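Local coordinates for protein amidohydrolase (Xanthomonas campestris pv. campestris, PDB 4DZH) that probably deaminates adenosine-type compounds such as 5'-methylthioadenosine, as a zinc-binding member of the TIM-barrel metallo-dependent hydrolases, at residues E27-V32 and D348-L353; D186-R189 and L193-T196; R250-G255 and A278-S283; C287-L292 and A319-L324. One frame throughout, in Å; residues are numbered along the deposited sequence.

Interaction 1. Residues E27-V32 and D348-L353; sequences EPHAVV and DAATTL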
loop_
_atom_site.group_PDB
_atom_site.type_symbol
_atom_site.label_atom_id
_atom_site.label_comp_id
_atom_site.label_asym_id
_atom_site.label_seq_id
_atom_site.Cartn_x
_atom_site.Cartn_y
_atom_site.Cartn_z
ATOM N N GLU A 27 -3.077 -21.739 -11.754
ATOM C CA GLU A 27 -2.587 -22.889 -12.503
ATOM C C GLU A 27 -3.552 -23.061 -13.665
ATOM O O GLU A 27 -4.739 -23.312 -13.437
ATOM C CB GLU A 27 -2.567 -24.136 -11.600
ATOM C CG GLU A 27 -1.328 -24.215 -10.695
ATOM C CD GLU A 27 -0.038 -24.222 -11.517
ATOM O OE1 GLU A 27 -0.101 -24.596 -12.707
ATOM O OE2 GLU A 27 1.041 -23.868 -11.001
ATOM N N PRO A 28 -3.070 -22.888 -14.905
ATOM C CA PRO A 28 -1.699 -22.559 -15.343
ATOM C C PRO A 28 -1.211 -21.119 -15.086
ATOM O O PRO A 28 -2.003 -20.171 -15.007
ATOM C CB PRO A 28 -1.767 -22.809 -16.852
ATOM C CG PRO A 28 -3.151 -22.471 -17.188
ATOM C CD PRO A 28 -3.972 -23.022 -16.064
ATOM N N HIS A 29 0.111 -20.980 -14.990
ATOM C CA HIS A 29 0.766 -19.730 -14.619
ATOM C C HIS A 29 0.600 -18.660 -15.681
ATOM O O HIS A 29 0.650 -18.935 -16.891
ATOM C CB HIS A 29 2.249 -19.971 -14.376
ATOM C CG HIS A 29 2.979 -18.772 -13.868
ATOM N ND1 HIS A 29 2.823 -18.299 -12.581
ATOM C CD2 HIS A 29 3.852 -17.932 -14.481
ATOM C CE1 HIS A 29 3.580 -17.225 -12.422
ATOM N NE2 HIS A 29 4.221 -16.989 -13.555
ATOM N N ALA A 30 0.400 -17.432 -15.205
ATOM C CA ALA A 30 0.373 -16.239 -16.055
ATOM C C ALA A 30 -0.745 -16.237 -17.072
ATOM O O ALA A 30 -0.703 -15.474 -18.044
ATOM C CB ALA A 30 1.729 -15.980 -16.722
ATOM N N VAL A 31 -1.745 -17.075 -16.844
ATOM C CA VAL A 31 -2.890 -17.161 -17.739
ATOM C C VAL A 31 -4.128 -16.417 -17.206
ATOM O O VAL A 31 -4.485 -16.527 -16.018
ATOM C CB VAL A 31 -3.200 -18.645 -18.085
ATOM C CG1 VAL A 31 -4.618 -18.832 -18.588
ATOM C CG2 VAL A 31 -2.185 -19.142 -19.105
ATOM N N VAL A 32 -4.786 -15.662 -18.082
ATOM C CA VAL A 32 -6.054 -15.040 -17.710
ATOM C C VAL A 32 -7.182 -15.483 -18.657
ATOM O O VAL A 32 -7.100 -15.291 -19.861
ATOM C CB VAL A 32 -5.938 -13.488 -17.673
ATOM C CG1 VAL A 32 -7.267 -12.860 -17.295
ATOM C CG2 VAL A 32 -4.855 -13.072 -16.677
ATOM N N ASP A 348 7.584 -10.749 -10.584
ATOM C CA ASP A 348 6.614 -10.098 -11.476
ATOM C C ASP A 348 5.190 -10.306 -10.977
ATOM O O ASP A 348 4.951 -11.042 -10.013
ATOM C CB ASP A 348 6.792 -10.494 -12.960
ATOM C CG ASP A 348 6.530 -11.983 -13.246
ATOM O OD1 ASP A 348 5.851 -12.686 -12.479
ATOM O OD2 ASP A 348 7.012 -12.449 -14.307
ATOM N N ALA A 349 4.232 -9.642 -11.609
ATOM C CA ALA A 349 2.891 -9.653 -11.060
ATOM C C ALA A 349 2.339 -11.084 -10.907
ATOM O O ALA A 349 1.753 -11.432 -9.861
ATOM C CB ALA A 349 1.967 -8.804 -11.912
ATOM N N ALA A 350 2.485 -11.888 -11.959
ATOM C CA ALA A 350 2.004 -13.270 -11.920
ATOM C C ALA A 350 2.653 -14.094 -10.789
ATOM O O ALA A 350 1.955 -14.846 -10.079
ATOM C CB ALA A 350 2.245 -13.950 -13.257
ATOM N N THR A 351 3.963 -13.940 -10.636
ATOM C CA THR A 351 4.748 -14.627 -9.610
ATOM C C THR A 351 4.344 -14.186 -8.214
ATOM O O THR A 351 4.228 -14.997 -7.292
ATOM C CB THR A 351 6.234 -14.383 -9.843
ATOM O OG1 THR A 351 6.594 -14.929 -11.127
ATOM C CG2 THR A 351 7.076 -15.049 -8.761
ATOM N N THR A 352 4.106 -12.888 -8.060
ATOM C CA THR A 352 3.675 -12.380 -6.757
ATOM C C THR A 352 2.277 -12.920 -6.418
ATOM O O THR A 352 2.018 -13.354 -5.285
ATOM C CB THR A 352 3.682 -10.823 -6.716
ATOM O OG1 THR A 352 5.009 -10.316 -6.954
ATOM C CG2 THR A 352 3.223 -10.371 -5.348
ATOM N N LEU A 353 1.349 -12.856 -7.375
ATOM C CA LEU A 353 0.015 -13.378 -7.145
ATOM C C LEU A 353 0.066 -14.891 -6.835
ATOM O O LEU A 353 -0.704 -15.389 -5.988
ATOM C CB LEU A 353 -0.928 -13.047 -8.314
ATOM C CG LEU A 353 -2.388 -13.397 -7.968
ATOM C CD1 LEU A 353 -2.970 -12.475 -6.872
ATOM C CD2 LEU A 353 -3.252 -13.270 -9.206
HETATM O O HOH W 1 6.077 -15.013 -14.671
#

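Interaction 2. Residues D186-R189 and L193-T196; sequences DQWR and LIST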
loop_
_atom_site.group_PDB
_atom_site.type_symbol
_atom_site.label_atom_id
_atom_site.label_comp_id
_atom_site.label_asym_id
_atom_site.label_seq_id
_atom_site.Cartn_x
_atom_site.Cartn_y
_atom_site.Cartn_z
ATOM N N ASP A 186 -5.662 -33.189 18.437
ATOM C CA ASP A 186 -6.688 -34.240 18.581
ATOM C C ASP A 186 -8.099 -33.688 18.280
ATOM O O ASP A 186 -8.896 -34.352 17.629
ATOM C CB ASP A 186 -6.623 -34.849 19.988
ATOM C CG ASP A 186 -5.285 -35.562 20.259
ATOM O OD1 ASP A 186 -4.493 -35.756 19.295
ATOM O OD2 ASP A 186 -5.015 -35.941 21.431
ATOM N N GLN A 187 -8.402 -32.469 18.733
ATOM C CA GLN A 187 -9.728 -31.861 18.528
ATOM C C GLN A 187 -10.014 -31.642 17.043
ATOM O O GLN A 187 -11.173 -31.737 16.585
ATOM C CB GLN A 187 -9.793 -30.501 19.248
ATOM C CG GLN A 187 -11.195 -29.910 19.390
ATOM C CD GLN A 187 -12.050 -30.710 20.375
ATOM O OE1 GLN A 187 -11.541 -31.572 21.099
ATOM N NE2 GLN A 187 -13.344 -30.418 20.414
ATOM N N TRP A 188 -8.960 -31.325 16.292
ATOM C CA TRP A 188 -9.132 -30.866 14.908
ATOM C C TRP A 188 -8.604 -31.844 13.862
ATOM O O TRP A 188 -8.530 -31.493 12.687
ATOM C CB TRP A 188 -8.530 -29.441 14.715
ATOM C CG TRP A 188 -9.274 -28.442 15.583
ATOM C CD1 TRP A 188 -8.887 -27.953 16.803
ATOM C CD2 TRP A 188 -10.588 -27.952 15.361
ATOM N NE1 TRP A 188 -9.847 -27.121 17.315
ATOM C CE2 TRP A 188 -10.913 -27.109 16.450
ATOM C CE3 TRP A 188 -11.510 -28.097 14.320
ATOM C CZ2 TRP A 188 -12.131 -26.430 16.538
ATOM C CZ3 TRP A 188 -12.729 -27.400 14.404
ATOM C CH2 TRP A 188 -13.020 -26.586 15.512
ATOM N N ARG A 189 -8.284 -33.082 14.260
ATOM C CA ARG A 189 -7.833 -34.037 13.236
ATOM C C ARG A 189 -8.941 -34.253 12.177
ATOM O O ARG A 189 -10.136 -34.370 12.486
ATOM C CB ARG A 189 -7.343 -35.363 13.837
ATOM C CG ARG A 189 -8.249 -35.884 14.891
ATOM C CD ARG A 189 -7.883 -37.307 15.314
ATOM N NE ARG A 189 -8.143 -37.492 16.742
ATOM C CZ ARG A 189 -7.195 -37.736 17.647
ATOM N NH1 ARG A 189 -5.919 -37.830 17.264
ATOM N NH2 ARG A 189 -7.519 -37.899 18.931
ATOM N N LEU A 193 -11.800 -27.635 7.345
ATOM C CA LEU A 193 -11.459 -26.214 7.382
ATOM C C LEU A 193 -10.205 -25.887 8.225
ATOM O O LEU A 193 -9.437 -24.990 7.849
ATOM C CB LEU A 193 -12.655 -25.410 7.890
ATOM C CG LEU A 193 -13.654 -24.852 6.869
ATOM C CD1 LEU A 193 -14.811 -24.145 7.582
ATOM C CD2 LEU A 193 -12.997 -23.930 5.844
ATOM N N ILE A 194 -10.046 -26.573 9.361
ATOM C CA ILE A 194 -9.015 -26.266 10.350
ATOM C C ILE A 194 -8.002 -27.386 10.417
ATOM O O ILE A 194 -8.366 -28.587 10.550
ATOM C CB ILE A 194 -9.614 -26.111 11.748
ATOM C CG1 ILE A 194 -10.785 -25.092 11.759
ATOM C CG2 ILE A 194 -8.502 -25.791 12.782
ATOM C CD1 ILE A 194 -10.387 -23.694 11.348
ATOM N N SER A 195 -6.737 -27.005 10.263
ATOM C CA SER A 195 -5.624 -27.903 10.553
ATOM C C SER A 195 -4.720 -27.253 11.607
ATOM O O SER A 195 -4.841 -26.040 11.909
ATOM C CB SER A 195 -4.831 -28.235 9.283
ATOM O OG SER A 195 -5.641 -28.966 8.371
ATOM N N THR A 196 -3.805 -28.053 12.151
ATOM C CA THR A 196 -3.008 -27.571 13.263
ATOM C C THR A 196 -1.518 -27.689 12.993
ATOM O O THR A 196 -1.081 -28.547 12.219
ATOM C CB THR A 196 -3.343 -28.308 14.568
ATOM O OG1 THR A 196 -3.007 -29.705 14.461
ATOM C CG2 THR A 196 -4.845 -28.149 14.906
HETATM O O HOH W 2 -7.374 -30.985 10.438
#

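Interaction 3. Residues R250-G255 and A278-S283; sequences RLDRLG and AERGVS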
loop_
_atom_site.group_PDB
_atom_site.type_symbol
_atom_site.label_atom_id
_atom_site.label_comp_id
_atom_site.label_asym_id
_atom_site.label_seq_id
_atom_site.Cartn_x
_atom_site.Cartn_y
_atom_site.Cartn_z
ATOM N N ARG A 250 21.946 -23.988 13.835
ATOM C CA ARG A 250 21.431 -24.661 15.028
ATOM C C ARG A 250 20.134 -25.443 14.781
ATOM O O ARG A 250 19.989 -26.573 15.233
ATOM C CB ARG A 250 21.238 -23.678 16.176
ATOM C CG ARG A 250 20.363 -24.197 17.315
ATOM C CD ARG A 250 20.248 -23.156 18.440
ATOM N NE ARG A 250 19.392 -23.641 19.507
ATOM C CZ ARG A 250 18.279 -23.035 19.897
ATOM N NH1 ARG A 250 17.924 -21.906 19.302
ATOM N NH2 ARG A 250 17.518 -23.561 20.872
ATOM N N LEU A 251 19.171 -24.843 14.081
ATOM C CA LEU A 251 17.938 -25.556 13.765
ATOM C C LEU A 251 18.205 -26.765 12.871
ATOM O O LEU A 251 17.542 -27.795 12.994
ATOM C CB LEU A 251 16.967 -24.620 13.052
ATOM C CG LEU A 251 16.404 -23.424 13.853
ATOM C CD1 LEU A 251 15.748 -22.409 12.937
ATOM C CD2 LEU A 251 15.416 -23.862 14.921
ATOM N N ASP A 252 19.187 -26.634 11.981
ATOM C CA ASP A 252 19.589 -27.739 11.105
ATOM C C ASP A 252 20.120 -28.915 11.946
ATOM O O ASP A 252 19.728 -30.055 11.740
ATOM C CB ASP A 252 20.625 -27.260 10.080
ATOM C CG ASP A 252 21.026 -28.351 9.078
ATOM O OD1 ASP A 252 20.375 -29.409 9.074
ATOM O OD2 ASP A 252 21.974 -28.141 8.280
ATOM N N ARG A 253 20.987 -28.622 12.911
ATOM C CA ARG A 253 21.513 -29.665 13.776
ATOM C C ARG A 253 20.410 -30.241 14.685
ATOM O O ARG A 253 20.447 -31.416 15.034
ATOM C CB ARG A 253 22.718 -29.154 14.579
ATOM C CG ARG A 253 22.371 -28.400 15.864
ATOM C CD ARG A 253 23.522 -28.338 16.887
ATOM N NE ARG A 253 23.402 -27.121 17.692
ATOM C CZ ARG A 253 22.670 -27.013 18.802
ATOM N NH1 ARG A 253 22.000 -28.059 19.279
ATOM N NH2 ARG A 253 22.617 -25.845 19.444
ATOM N N LEU A 254 19.408 -29.431 15.038
ATOM C CA LEU A 254 18.280 -29.912 15.833
ATOM C C LEU A 254 17.284 -30.741 15.007
ATOM O O LEU A 254 16.372 -31.356 15.562
ATOM C CB LEU A 254 17.543 -28.745 16.530
ATOM C CG LEU A 254 18.357 -28.041 17.628
ATOM C CD1 LEU A 254 17.712 -26.742 18.055
ATOM C CD2 LEU A 254 18.545 -29.005 18.830
ATOM N N GLY A 255 17.470 -30.760 13.688
ATOM C CA GLY A 255 16.606 -31.510 12.792
ATOM C C GLY A 255 15.319 -30.804 12.397
ATOM O O GLY A 255 14.323 -31.450 12.072
ATOM N N ALA A 278 15.680 -24.766 -0.420
ATOM C CA ALA A 278 15.268 -25.456 -1.642
ATOM C C ALA A 278 15.412 -26.996 -1.552
ATOM O O ALA A 278 14.450 -27.737 -1.824
ATOM C CB ALA A 278 16.020 -24.897 -2.841
ATOM N N GLU A 279 16.580 -27.474 -1.133
ATOM C CA GLU A 279 16.828 -28.923 -1.047
ATOM C C GLU A 279 15.925 -29.667 -0.057
ATOM O O GLU A 279 15.549 -30.829 -0.292
ATOM C CB GLU A 279 18.288 -29.215 -0.707
ATOM C CG GLU A 279 19.321 -28.599 -1.676
ATOM C CD GLU A 279 19.216 -29.101 -3.130
ATOM O OE1 GLU A 279 19.450 -30.317 -3.373
ATOM O OE2 GLU A 279 18.928 -28.262 -4.028
ATOM N N ARG A 280 15.566 -28.999 1.038
ATOM C CA ARG A 280 14.835 -29.633 2.131
ATOM C C ARG A 280 13.336 -29.411 2.108
ATOM O O ARG A 280 12.622 -29.987 2.941
ATOM C CB ARG A 280 15.354 -29.122 3.456
ATOM C CG ARG A 280 16.808 -29.428 3.632
ATOM C CD ARG A 280 16.979 -30.866 4.043
ATOM N NE ARG A 280 18.368 -31.050 4.438
ATOM C CZ ARG A 280 18.813 -30.861 5.673
ATOM N NH1 ARG A 280 17.967 -30.536 6.651
ATOM N NH2 ARG A 280 20.108 -31.034 5.934
ATOM N N GLY A 281 12.863 -28.582 1.180
ATOM C CA GLY A 281 11.438 -28.341 1.040
ATOM C C GLY A 281 10.887 -27.318 2.025
ATOM O O GLY A 281 9.723 -27.413 2.443
ATOM N N VAL A 282 11.731 -26.380 2.434
ATOM C CA VAL A 282 11.305 -25.388 3.411
ATOM C C VAL A 282 10.496 -24.316 2.702
ATOM O O VAL A 282 10.842 -23.925 1.564
ATOM C CB VAL A 282 12.501 -24.700 4.042
ATOM C CG1 VAL A 282 12.056 -23.649 5.063
ATOM C CG2 VAL A 282 13.377 -25.751 4.762
ATOM N N SER A 283 9.417 -23.846 3.352
ATOM C CA SER A 283 8.728 -22.643 2.843
ATOM C C SER A 283 9.166 -21.392 3.599
ATOM O O SER A 283 9.385 -21.419 4.808
ATOM C CB SER A 283 7.215 -22.788 2.925
ATOM O OG SER A 283 6.735 -23.833 2.096
#

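Interaction 4. Residues C287-L292 and A319-L324; sequences CPESNL and ASNNDL. With MG (magnesium ion), chain B.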
loop_
_atom_site.group_PDB
_atom_site.type_symbol
_atom_site.label_atom_id
_atom_site.label_comp_id
_atom_site.label_asym_id
_atom_site.label_seq_id
_atom_site.Cartn_x
_atom_site.Cartn_y
_atom_site.Cartn_z
ATOM N N CYS A 287 7.035 -11.162 4.929
ATOM C CA CYS A 287 6.195 -10.140 5.569
ATOM C C CYS A 287 6.887 -8.773 5.383
ATOM O O CYS A 287 7.453 -8.182 6.322
ATOM C CB CYS A 287 6.048 -10.464 7.059
ATOM S SG CYS A 287 5.295 -12.071 7.383
ATOM N N PRO A 288 6.849 -8.237 4.162
ATOM C CA PRO A 288 7.662 -7.048 3.889
ATOM C C PRO A 288 7.277 -5.803 4.695
ATOM O O PRO A 288 8.119 -5.017 5.107
ATOM C CB PRO A 288 7.431 -6.800 2.383
ATOM C CG PRO A 288 6.140 -7.588 2.035
ATOM C CD PRO A 288 6.167 -8.781 2.958
ATOM N N GLU A 289 5.965 -5.544 4.864
ATOM C CA GLU A 289 5.605 -4.299 5.518
ATOM C C GLU A 289 6.045 -4.281 6.981
ATOM O O GLU A 289 6.533 -3.213 7.465
ATOM C CB GLU A 289 4.094 -3.950 5.339
ATOM C CG GLU A 289 3.722 -3.752 3.845
ATOM C CD GLU A 289 2.290 -3.353 3.570
ATOM O OE1 GLU A 289 1.523 -3.092 4.548
ATOM O OE2 GLU A 289 1.972 -3.248 2.356
ATOM N N SER A 290 5.853 -5.402 7.684
ATOM C CA SER A 290 6.314 -5.515 9.060
ATOM C C SER A 290 7.836 -5.368 9.112
ATOM O O SER A 290 8.350 -4.649 9.987
ATOM C CB SER A 290 5.892 -6.846 9.651
ATOM O OG SER A 290 6.500 -7.045 10.926
ATOM N N ASN A 291 8.529 -6.041 8.183
ATOM C CA ASN A 291 10.005 -5.993 8.165
ATOM C C ASN A 291 10.481 -4.531 7.967
ATOM O O ASN A 291 11.465 -4.066 8.591
ATOM C CB ASN A 291 10.590 -6.836 7.026
ATOM C CG ASN A 291 10.378 -8.341 7.150
ATOM O OD1 ASN A 291 10.560 -9.062 6.160
ATOM N ND2 ASN A 291 10.000 -8.844 8.344
ATOM N N LEU A 292 9.834 -3.791 7.056
ATOM C CA LEU A 292 10.283 -2.452 6.811
ATOM C C LEU A 292 9.972 -1.588 8.030
ATOM O O LEU A 292 10.818 -0.820 8.496
ATOM C CB LEU A 292 9.614 -1.879 5.544
ATOM C CG LEU A 292 9.946 -2.540 4.213
ATOM C CD1 LEU A 292 9.089 -1.806 3.132
ATOM C CD2 LEU A 292 11.410 -2.316 3.907
ATOM N N ALA A 319 -0.087 -4.448 15.083
ATOM C CA ALA A 319 0.730 -3.461 15.799
ATOM C C ALA A 319 2.025 -3.225 15.034
ATOM O O ALA A 319 2.830 -2.365 15.437
ATOM C CB ALA A 319 1.030 -3.926 17.231
ATOM N N SER A 320 2.254 -3.979 13.962
ATOM C CA SER A 320 3.423 -3.702 13.092
ATOM C C SER A 320 3.092 -3.903 11.604
ATOM O O SER A 320 3.742 -4.695 10.905
ATOM C CB SER A 320 4.631 -4.528 13.496
ATOM O OG SER A 320 4.496 -5.896 13.178
ATOM N N ASN A 321 2.047 -3.208 11.174
ATOM C CA ASN A 321 1.720 -3.202 9.752
ATOM C C ASN A 321 1.105 -1.907 9.251
ATOM O O ASN A 321 1.702 -1.270 8.386
ATOM C CB ASN A 321 0.925 -4.480 9.342
ATOM C CG ASN A 321 0.808 -4.611 7.829
ATOM O OD1 ASN A 321 0.255 -3.719 7.150
ATOM N ND2 ASN A 321 1.330 -5.697 7.288
ATOM N N ASN A 322 -0.081 -1.459 9.696
ATOM C CA ASN A 322 -0.891 -1.980 10.813
ATOM C C ASN A 322 -2.220 -2.539 10.309
ATOM O O ASN A 322 -3.238 -2.524 11.049
ATOM C CB ASN A 322 -1.168 -0.808 11.740
ATOM C CG ASN A 322 0.044 -0.438 12.539
ATOM O OD1 ASN A 322 1.004 -1.201 12.615
ATOM N ND2 ASN A 322 0.024 0.749 13.116
ATOM N N ASP A 323 -2.260 -2.983 9.047
ATOM C CA ASP A 323 -3.500 -3.594 8.531
ATOM C C ASP A 323 -3.282 -5.050 8.132
ATOM O O ASP A 323 -2.172 -5.602 8.229
ATOM C CB ASP A 323 -4.119 -2.783 7.407
ATOM C CG ASP A 323 -3.150 -2.516 6.265
ATOM O OD1 ASP A 323 -2.233 -3.343 6.063
ATOM O OD2 ASP A 323 -3.365 -1.539 5.514
ATOM N N LEU A 324 -4.371 -5.710 7.731
ATOM C CA LEU A 324 -4.305 -7.113 7.251
ATOM C C LEU A 324 -4.547 -7.124 5.754
ATOM O O LEU A 324 -5.202 -8.024 5.211
ATOM C CB LEU A 324 -5.394 -7.977 7.919
ATOM C CG LEU A 324 -5.203 -8.075 9.426
ATOM C CD1 LEU A 324 -6.406 -8.841 10.071
ATOM C CD2 LEU A 324 -3.817 -8.686 9.902
HETATM MG MG MG B . -0.315 -3.105 5.361
HETATM O O HOH W 3 -0.019 -1.169 6.285
HETATM O O HOH W 4 -1.250 -2.009 3.783
HETATM O O HOH W 5 -0.549 -4.945 4.494
#

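Interaction 1. Residues E27-V32 and D348-L353
With CG trans to its backbone N (chi1 -175°), the imidazole of His-29 swings out from its loop and over the first turn of helix 349-363, where its CE1 comes to 3.6 Å from Ala-350 CB. The same CE1 edge points at Thr-351 N, close to the ring plane, and the methyl of Ala-30 adds a second, looser apolar contact, its CB 4.0 Å from Ala-350 CB. The type II turn from Pro-28 to Val-31, with Ala-30 at positive phi, sets these two neighbours side by side. The helix itself opens with an N-cap: Asp-348 OD1 receives Thr-351 N at 2.9 Å, nearly on its C-O axis and fairly straight (158°), while Thr-351 OG1 reaches the same oxygen at 2.7 Å from above the carboxylate plane. A water in the plane of the imidazole lies 2.9 Å from His-29 NE2 and donates to the other carboxylate oxygen, Asp-348 OD2, so the capping residue is also tied to the histidine; the carboxylate might favour a positive charge on the ring. Beside this junction, Ala-349 N bonds to Asp-93 of the second subunit.

Interaction 2. Residues D186-R189 and L193-T196
The side chains of Trp-188, on helix 174-188, and Ile-194, at the start of strand 194-200, meet carbon to carbon; no direct hydrogen bond joins their segments. Followed outward, the tryptophan meets a partner at each of CB, CG, CD2, CE3 and CZ3. Its CB rests against the methyl of Thr-196, CB to CG2 being 3.9 Å. At CG the partner changes to Ile-194 CG2, which lies over one face of the indole; measured to the centroid of the five-membered ring this CH-pi contact is 4.2 Å, off-centre and 28° from the normal. The same methyl still covers CD2. Beyond it CE3 reaches Ile-194 CB at 3.8 Å, and at CZ3 the contact passes to CG1, 4.0 Å away. With Ile-194 CG1 beside its backbone N (chi1 -53°) and CG2 beside its carbonyl carbon, the two branches are spread along the indole. Gln-187 CG lies over the opposite face, so the ring is held between aliphatic groups. One water stands 2.6 Å from both Trp-188 O and Ile-194 O and can bridge the two carbonyls. Ala-147 and Lys-151 of helix 143-152 also touch the tryptophan. Thr-196 in turn touches His-185, which binds a zinc ion together with Leu-221. A helix returning over a short loop to pack a large side chain on the next parallel strand is the second half of a beta-alpha-beta unit, here strand 156-163, helix 174-188 and strand 194-200, the repeating element of the TIM barrel.

Interaction 3. Residues R250-G255 and A278-S283
The guanidinium of Arg-280 meets the carboxylate of Asp-252 at its edge: OD1 lies near the guanidinium plane, 3.5 Å from NH2 and 3.6 Å from NH1, which makes a long salt bridge rather than a close, two-pronged pair. The two planes stand 66° apart. The bend in the Arg-280 chain (chi2 -79°) turns its tip toward the helix 247-254, and Asp-252, with CG trans to the backbone N, extends to meet it. The firmer hold on the arginine is the hydrogen bond from NH1 to Val-257 O, in the loop after that helix, and the charge pair adds to this. Each helix ends in a Schellman motif, at Gly-255 and Gly-281, whose positive phi suits glycine. Helix 247-254 lies by helix 208-221 and strand 225-229, through Leu-251 and Leu-254, while helix 271-280 runs on through Val-282 into strand 283-286, which pairs with strand 261-265; the salt bridge spans these two successive outer helices of the barrel at its surface.

Interaction 4. Residues C287-L292 and A319-L324
Glu-289 OE1 and Asn-321 OD1 sit only 3.0 Å apart without a hydrogen bond, because both bind one magnesium ion. The metal is 2.0 Å from Glu-289 OE1, the same from Asn-321 OD1, and 2.1 Å from Asp-323 OD1; three waters complete an octahedron in which the glutamate and aspartate oxygens are trans to each other. With its chain extended beyond CG, Glu-289 reaches from helix 288-293 into a loop that contains a cis peptide bond before Asn-322. Asn-321 OD1 also accepts Asp-323 N at 3.2 Å, from above the amide plane, an Asx turn that joins two metal ligands. In the TIM-barrel fold both segments follow the C-terminal ends of successive strands, 283-286 and 310-313, the side where the zinc ligand Asp-316 also lies. The second shell fixes the first: Glu-289 OE2 is held by Ser-328 and Thr-332, and Asn-321 ND2 by Thr-315 O and Glu-329. Farther along, Ser-290 OG, trans to its backbone N (chi1 172°), stands 3.2 Å from Ser-320 OG, though its stronger partner is Asp-316. Ser-320 O is buried without a polar partner, and is met by Ser-290 CA at 3.3 Å in a CA-H...O contact. Arg-331 of the second subunit packs on Glu-289.

Along the chain the two segments of interaction 1 enclose the other three contacts, which follow in series: interaction 2, then 3, then 4. These three lie at different strand-helix units of the TIM barrel, with centres about 25 to 28 Å apart; interactions 2 and 4 lie on opposite sides of the chain's centre. Strand 283-286 runs from the end of interaction 3 to just before the start of interaction 4. Interaction 1 ties the loop before strand 36-41 to helix 349-363, about 24 Å from interaction 4 between centres. The contacts are therefore separate, each joining its own parts of the fold; interactions 1 and 4 lie where the second subunit touches the chain.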